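TagI restriction endonuclease (Thermocrispum agreste, PDB 6GHS) is a modification-dependent restriction endonuclease that pairs an SRA domain, which probably reads 5-methylcytosine or 5-hydroxymethylcytosine in DNA, with an HNH nuclease domain that probably cuts it. Local coordinates at residues V199-C213 / V242-H254. Residues are numbered along the deposited sequence; the frame is centred on the assembly and turned at random.
Sequences VKNVKGWHKHRCQVC and VESNMLCLCPNDH. With ZN (zinc ion), chain B.
C210 and C213 meet C250 and D253 at a zinc site, probably structural, that ties the CxxC turn after helix 199-206 to strand 246-249 and helix 251-258 of the HNH (beta-beta-alpha-metal) core. Three soft thiolates and one carboxylate suit zinc; D253 OD2 lies 1.9 Å from it, while OD1 forms a salt bridge with R256. C210 SG also accepts the N-H of C250 (3.3 Å), as well as those of V212 and C213, bonds likely to temper its negative charge.

Q211 grips the strand beside this site. Its CB and CG lie against C248 O, which accepts a hydrogen bond from Q211 N at 2.8 Å. CG is anti to the carbonyl carbon (chi1 -66°) and the chain is extended beyond it, which carries CD to L247 CD2 and OE1 to C248 N, 2.9 Å away. The amide suits this place by also donating, from NE2 to R283 O. A leucine here would probably leave C248 N and R283 O without these mates.

Farther up the helix, V202 divides its branches, CG1 against C248 CB and CG2 against M246 SD. E243 has methylenes to lay against an indole, CG 3.9 Å from W205 CZ3, and a carboxylate suited to an amide N-H: OE2 accepts a hydrogen bond from N201 ND2 on its anti side, at 2.8 Å.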
loop_
_atom_site.group_PDB
_atom_site.type_symbol
_atom_site.label_atom_id
_atom_site.label_comp_id
_atom_site.label_asym_id
_atom_site.label_seq_id
_atom_site.Cartn_x
_atom_site.Cartn_y
_atom_site.Cartn_z
ATOM N N VAL A 199 -8.387 6.494 13.126
ATOM C CA VAL A 199 -8.901 6.229 11.783
ATOM C C VAL A 199 -10.397 5.960 11.863
ATOM O O VAL A 199 -11.195 6.595 11.164
ATOM C CB VAL A 199 -8.206 4.996 11.138
ATOM C CG1 VAL A 199 -8.554 4.876 9.663
ATOM C CG2 VAL A 199 -6.692 5.061 11.291
ATOM N N LYS A 200 -10.755 5.025 12.745
ATOM C CA LYS A 200 -12.134 4.587 12.936
ATOM C C LYS A 200 -13.088 5.737 13.281
ATOM O O LYS A 200 -14.221 5.747 12.815
ATOM C CB LYS A 200 -12.200 3.508 14.021
ATOM C CG LYS A 200 -13.458 2.656 13.955
ATOM C CD LYS A 200 -13.735 1.913 15.257
ATOM C CE LYS A 200 -15.062 1.157 15.183
ATOM N NZ LYS A 200 -15.307 0.282 16.367
ATOM N N ASN A 201 -12.631 6.692 14.091
ATOM C CA ASN A 201 -13.433 7.885 14.429
ATOM C C ASN A 201 -13.711 8.746 13.206
ATOM O O ASN A 201 -14.851 9.135 12.936
ATOM C CB ASN A 201 -12.716 8.773 15.469
ATOM C CG ASN A 201 -12.840 8.255 16.892
ATOM O OD1 ASN A 201 -13.823 7.611 17.258
ATOM N ND2 ASN A 201 -11.836 8.558 17.713
ATOM N N VAL A 202 -12.638 9.050 12.492
ATOM C CA VAL A 202 -12.661 9.996 11.393
ATOM C C VAL A 202 -13.536 9.462 10.275
ATOM O O VAL A 202 -14.357 10.199 9.722
ATOM C CB VAL A 202 -11.231 10.273 10.887
ATOM C CG1 VAL A 202 -11.243 11.052 9.575
ATOM C CG2 VAL A 202 -10.430 11.026 11.947
ATOM N N LYS A 203 -13.357 8.182 9.952
ATOM C CA LYS A 203 -14.192 7.515 8.938
ATOM C C LYS A 203 -15.657 7.359 9.382
ATOM O O LYS A 203 -16.570 7.510 8.562
ATOM C CB LYS A 203 -13.621 6.146 8.567
ATOM C CG LYS A 203 -12.296 6.181 7.826
ATOM C CD LYS A 203 -11.917 4.776 7.393
ATOM C CE LYS A 203 -10.618 4.746 6.616
ATOM N NZ LYS A 203 -10.292 3.354 6.201
ATOM N N GLY A 204 -15.864 7.045 10.665
ATOM C CA GLY A 204 -17.198 6.968 11.258
ATOM C C GLY A 204 -17.966 8.286 11.232
ATOM O O GLY A 204 -19.160 8.306 10.925
ATOM N N TRP A 205 -17.292 9.385 11.553
ATOM C CA TRP A 205 -17.933 10.705 11.524
ATOM C C TRP A 205 -18.349 11.136 10.132
ATOM O O TRP A 205 -19.344 11.841 9.972
ATOM C CB TRP A 205 -17.014 11.786 12.101
ATOM C CG TRP A 205 -16.779 11.685 13.565
ATOM C CD1 TRP A 205 -17.658 11.248 14.509
ATOM C CD2 TRP A 205 -15.595 12.068 14.264
ATOM N NE1 TRP A 205 -17.087 11.313 15.749
ATOM C CE2 TRP A 205 -15.819 11.815 15.630
ATOM C CE3 TRP A 205 -14.359 12.591 13.867
ATOM C CZ2 TRP A 205 -14.848 12.068 16.613
ATOM C CZ3 TRP A 205 -13.390 12.845 14.842
ATOM C CH2 TRP A 205 -13.641 12.581 16.197
ATOM N N HIS A 206 -17.561 10.731 9.139
ATOM C CA HIS A 206 -17.787 11.110 7.741
ATOM C C HIS A 206 -18.556 10.054 6.946
ATOM O O HIS A 206 -19.075 10.354 5.872
ATOM C CB HIS A 206 -16.444 11.431 7.063
ATOM C CG HIS A 206 -15.861 12.742 7.489
ATOM N ND1 HIS A 206 -16.315 13.950 7.000
ATOM C CD2 HIS A 206 -14.874 13.040 8.367
ATOM C CE1 HIS A 206 -15.631 14.933 7.556
ATOM N NE2 HIS A 206 -14.748 14.409 8.388
ATOM N N LYS A 207 -18.638 8.838 7.486
ATOM C CA LYS A 207 -19.272 7.688 6.828
ATOM C C LYS A 207 -18.589 7.361 5.519
ATOM O O LYS A 207 -19.224 7.242 4.474
ATOM C CB LYS A 207 -20.783 7.887 6.645
ATOM C CG LYS A 207 -21.510 7.983 7.962
ATOM C CD LYS A 207 -22.969 8.291 7.751
ATOM C CE LYS A 207 -23.629 8.624 9.075
ATOM N NZ LYS A 207 -24.887 9.376 8.830
ATOM N N HIS A 208 -17.272 7.236 5.605
ATOM C CA HIS A 208 -16.419 6.938 4.457
ATOM C C HIS A 208 -16.603 7.850 3.218
ATOM O O HIS A 208 -16.334 7.427 2.096
ATOM C CB HIS A 208 -16.590 5.461 4.091
ATOM C CG HIS A 208 -16.390 4.538 5.245
ATOM N ND1 HIS A 208 -15.150 4.064 5.610
ATOM C CD2 HIS A 208 -17.269 4.010 6.124
ATOM C CE1 HIS A 208 -15.276 3.272 6.658
ATOM N NE2 HIS A 208 -16.552 3.219 6.987
ATOM N N ARG A 209 -17.046 9.090 3.422
ATOM C CA ARG A 209 -17.195 10.036 2.322
ATOM C C ARG A 209 -15.928 10.820 2.233
ATOM O O ARG A 209 -15.431 11.318 3.243
ATOM C CB ARG A 209 -18.332 11.018 2.543
ATOM C CG ARG A 209 -19.702 10.432 2.293
ATOM C CD ARG A 209 -20.811 11.428 2.623
ATOM N NE ARG A 209 -21.117 12.292 1.480
ATOM C CZ ARG A 209 -21.944 11.984 0.472
ATOM N NH1 ARG A 209 -22.583 10.805 0.410
ATOM N NH2 ARG A 209 -22.130 12.876 -0.504
ATOM N N CYS A 210 -15.417 10.943 1.014
ATOM C CA CYS A 210 -14.254 11.759 0.765
ATOM C C CYS A 210 -14.576 13.201 1.086
ATOM O O CYS A 210 -15.581 13.753 0.612
ATOM C CB CYS A 210 -13.821 11.661 -0.682
ATOM S SG CYS A 210 -12.293 12.552 -0.984
ATOM N N GLN A 211 -13.709 13.806 1.891
ATOM C CA GLN A 211 -13.866 15.201 2.259
ATOM C C GLN A 211 -13.639 16.156 1.071
ATOM O O GLN A 211 -14.049 17.309 1.117
ATOM C CB GLN A 211 -12.973 15.552 3.453
ATOM C CG GLN A 211 -13.377 14.839 4.738
ATOM C CD GLN A 211 -12.634 15.333 5.975
ATOM O OE1 GLN A 211 -11.928 14.564 6.630
ATOM N NE2 GLN A 211 -12.801 16.619 6.309
ATOM N N VAL A 212 -13.020 15.673 -0.002
ATOM C CA VAL A 212 -12.762 16.500 -1.182
ATOM C C VAL A 212 -13.826 16.347 -2.270
ATOM O O VAL A 212 -14.397 17.352 -2.684
ATOM C CB VAL A 212 -11.377 16.191 -1.768
ATOM C CG1 VAL A 212 -11.149 17.010 -3.030
ATOM C CG2 VAL A 212 -10.293 16.450 -0.718
ATOM N N CYS A 213 -14.066 15.111 -2.732
ATOM C CA CYS A 213 -14.961 14.842 -3.887
ATOM C C CYS A 213 -16.344 14.290 -3.516
ATOM O O CYS A 213 -17.195 14.099 -4.392
ATOM C CB CYS A 213 -14.283 13.913 -4.920
ATOM S SG CYS A 213 -14.080 12.202 -4.400
ATOM N N VAL A 242 -3.505 11.860 15.320
ATOM C CA VAL A 242 -4.787 12.230 15.921
ATOM C C VAL A 242 -5.823 12.718 14.911
ATOM O O VAL A 242 -5.495 13.189 13.819
ATOM C CB VAL A 242 -4.624 13.309 17.024
ATOM C CG1 VAL A 242 -3.889 12.736 18.228
ATOM C CG2 VAL A 242 -3.921 14.552 16.484
ATOM N N GLU A 243 -7.074 12.667 15.353
ATOM C CA GLU A 243 -8.246 12.958 14.532
ATOM C C GLU A 243 -8.135 14.315 13.858
ATOM O O GLU A 243 -8.587 14.485 12.727
ATOM C CB GLU A 243 -9.534 12.918 15.379
ATOM C CG GLU A 243 -9.927 11.543 15.935
ATOM C CD GLU A 243 -9.176 11.106 17.206
ATOM O OE1 GLU A 243 -8.288 11.842 17.720
ATOM O OE2 GLU A 243 -9.474 9.991 17.695
ATOM N N SER A 244 -7.527 15.274 14.558
ATOM C CA SER A 244 -7.353 16.644 14.048
ATOM C C SER A 244 -6.292 16.789 12.935
ATOM O O SER A 244 -6.267 17.804 12.222
ATOM C CB SER A 244 -7.036 17.593 15.213
ATOM O OG SER A 244 -6.001 17.065 16.027
ATOM N N ASN A 245 -5.433 15.777 12.792
ATOM C CA ASN A 245 -4.396 15.757 11.773
ATOM C C ASN A 245 -4.699 14.661 10.739
ATOM O O ASN A 245 -3.809 13.934 10.313
ATOM C CB ASN A 245 -3.066 15.503 12.480
ATOM C CG ASN A 245 -1.879 15.536 11.546
ATOM O OD1 ASN A 245 -1.883 16.227 10.528
ATOM N ND2 ASN A 245 -0.852 14.766 11.884
ATOM N N MET A 246 -5.960 14.550 10.331
ATOM C CA MET A 246 -6.391 13.470 9.446
ATOM C C MET A 246 -7.634 13.849 8.662
ATOM O O MET A 246 -8.512 14.522 9.192
ATOM C CB MET A 246 -6.685 12.214 10.253
ATOM C CG MET A 246 -7.148 11.054 9.397
ATOM S SD MET A 246 -7.092 9.496 10.270
ATOM C CE MET A 246 -5.323 9.239 10.411
ATOM N N LEU A 247 -7.696 13.397 7.408
ATOM C CA LEU A 247 -8.876 13.554 6.550
ATOM C C LEU A 247 -9.333 12.199 6.034
ATOM O O LEU A 247 -8.506 11.365 5.677
ATOM C CB LEU A 247 -8.557 14.422 5.334
ATOM C CG LEU A 247 -7.973 15.815 5.549
ATOM C CD1 LEU A 247 -7.320 16.294 4.256
ATOM C CD2 LEU A 247 -9.050 16.779 6.008
ATOM N N CYS A 248 -10.644 11.991 5.979
ATOM C CA CYS A 248 -11.218 10.857 5.252
ATOM C C CYS A 248 -11.265 11.193 3.752
ATOM O O CYS A 248 -11.897 12.166 3.353
ATOM C CB CYS A 248 -12.623 10.567 5.777
ATOM S SG CYS A 248 -13.514 9.258 4.920
ATOM N N LEU A 249 -10.584 10.390 2.936
ATOM C CA LEU A 249 -10.487 10.608 1.485
ATOM C C LEU A 249 -10.665 9.336 0.670
ATOM O O LEU A 249 -10.335 8.253 1.139
ATOM C CB LEU A 249 -9.114 11.144 1.125
ATOM C CG LEU A 249 -8.630 12.415 1.786
ATOM C CD1 LEU A 249 -7.206 12.680 1.322
ATOM C CD2 LEU A 249 -9.528 13.581 1.426
ATOM N N CYS A 250 -11.110 9.482 -0.579
ATOM C CA CYS A 250 -11.150 8.364 -1.514
ATOM C C CYS A 250 -9.716 8.097 -1.931
ATOM O O CYS A 250 -8.864 8.980 -1.790
ATOM C CB CYS A 250 -12.002 8.672 -2.743
ATOM S SG CYS A 250 -11.432 10.108 -3.651
ATOM N N PRO A 251 -9.428 6.886 -2.428
ATOM C CA PRO A 251 -8.053 6.565 -2.839
ATOM C C PRO A 251 -7.411 7.519 -3.835
ATOM O O PRO A 251 -6.229 7.799 -3.684
ATOM C CB PRO A 251 -8.195 5.188 -3.454
ATOM C CG PRO A 251 -9.298 4.580 -2.666
ATOM C CD PRO A 251 -10.263 5.676 -2.344
ATOM N N ASN A 252 -8.182 8.019 -4.812
ATOM C CA ASN A 252 -7.680 8.985 -5.822
ATOM C C ASN A 252 -7.246 10.290 -5.168
ATOM O O ASN A 252 -6.137 10.760 -5.412
ATOM C CB ASN A 252 -8.719 9.289 -6.929
ATOM C CG ASN A 252 -8.917 8.133 -7.906
ATOM O OD1 ASN A 252 -8.408 7.042 -7.706
ATOM N ND2 ASN A 252 -9.681 8.374 -8.961
ATOM N N ASP A 253 -8.098 10.860 -4.327
ATOM C CA ASP A 253 -7.743 12.114 -3.667
ATOM C C ASP A 253 -6.616 11.978 -2.648
ATOM O O ASP A 253 -5.822 12.906 -2.509
ATOM C CB ASP A 253 -8.968 12.807 -3.057
ATOM C CG ASP A 253 -9.910 13.365 -4.122
ATOM O OD1 ASP A 253 -9.440 13.813 -5.180
ATOM O OD2 ASP A 253 -11.135 13.350 -3.916
ATOM N N HIS A 254 -6.507 10.830 -1.978
ATOM C CA HIS A 254 -5.341 10.562 -1.103
ATOM C C HIS A 254 -4.020 10.782 -1.874
ATOM O O HIS A 254 -3.138 11.506 -1.413
ATOM C CB HIS A 254 -5.395 9.138 -0.512
ATOM C CG HIS A 254 -4.464 8.911 0.645
ATOM N ND1 HIS A 254 -4.541 7.793 1.442
ATOM C CD2 HIS A 254 -3.443 9.652 1.140
ATOM C CE1 HIS A 254 -3.609 7.852 2.376
ATOM N NE2 HIS A 254 -2.926 8.970 2.214
HETATM ZN ZN ZN B . -12.423 12.104 -3.365
#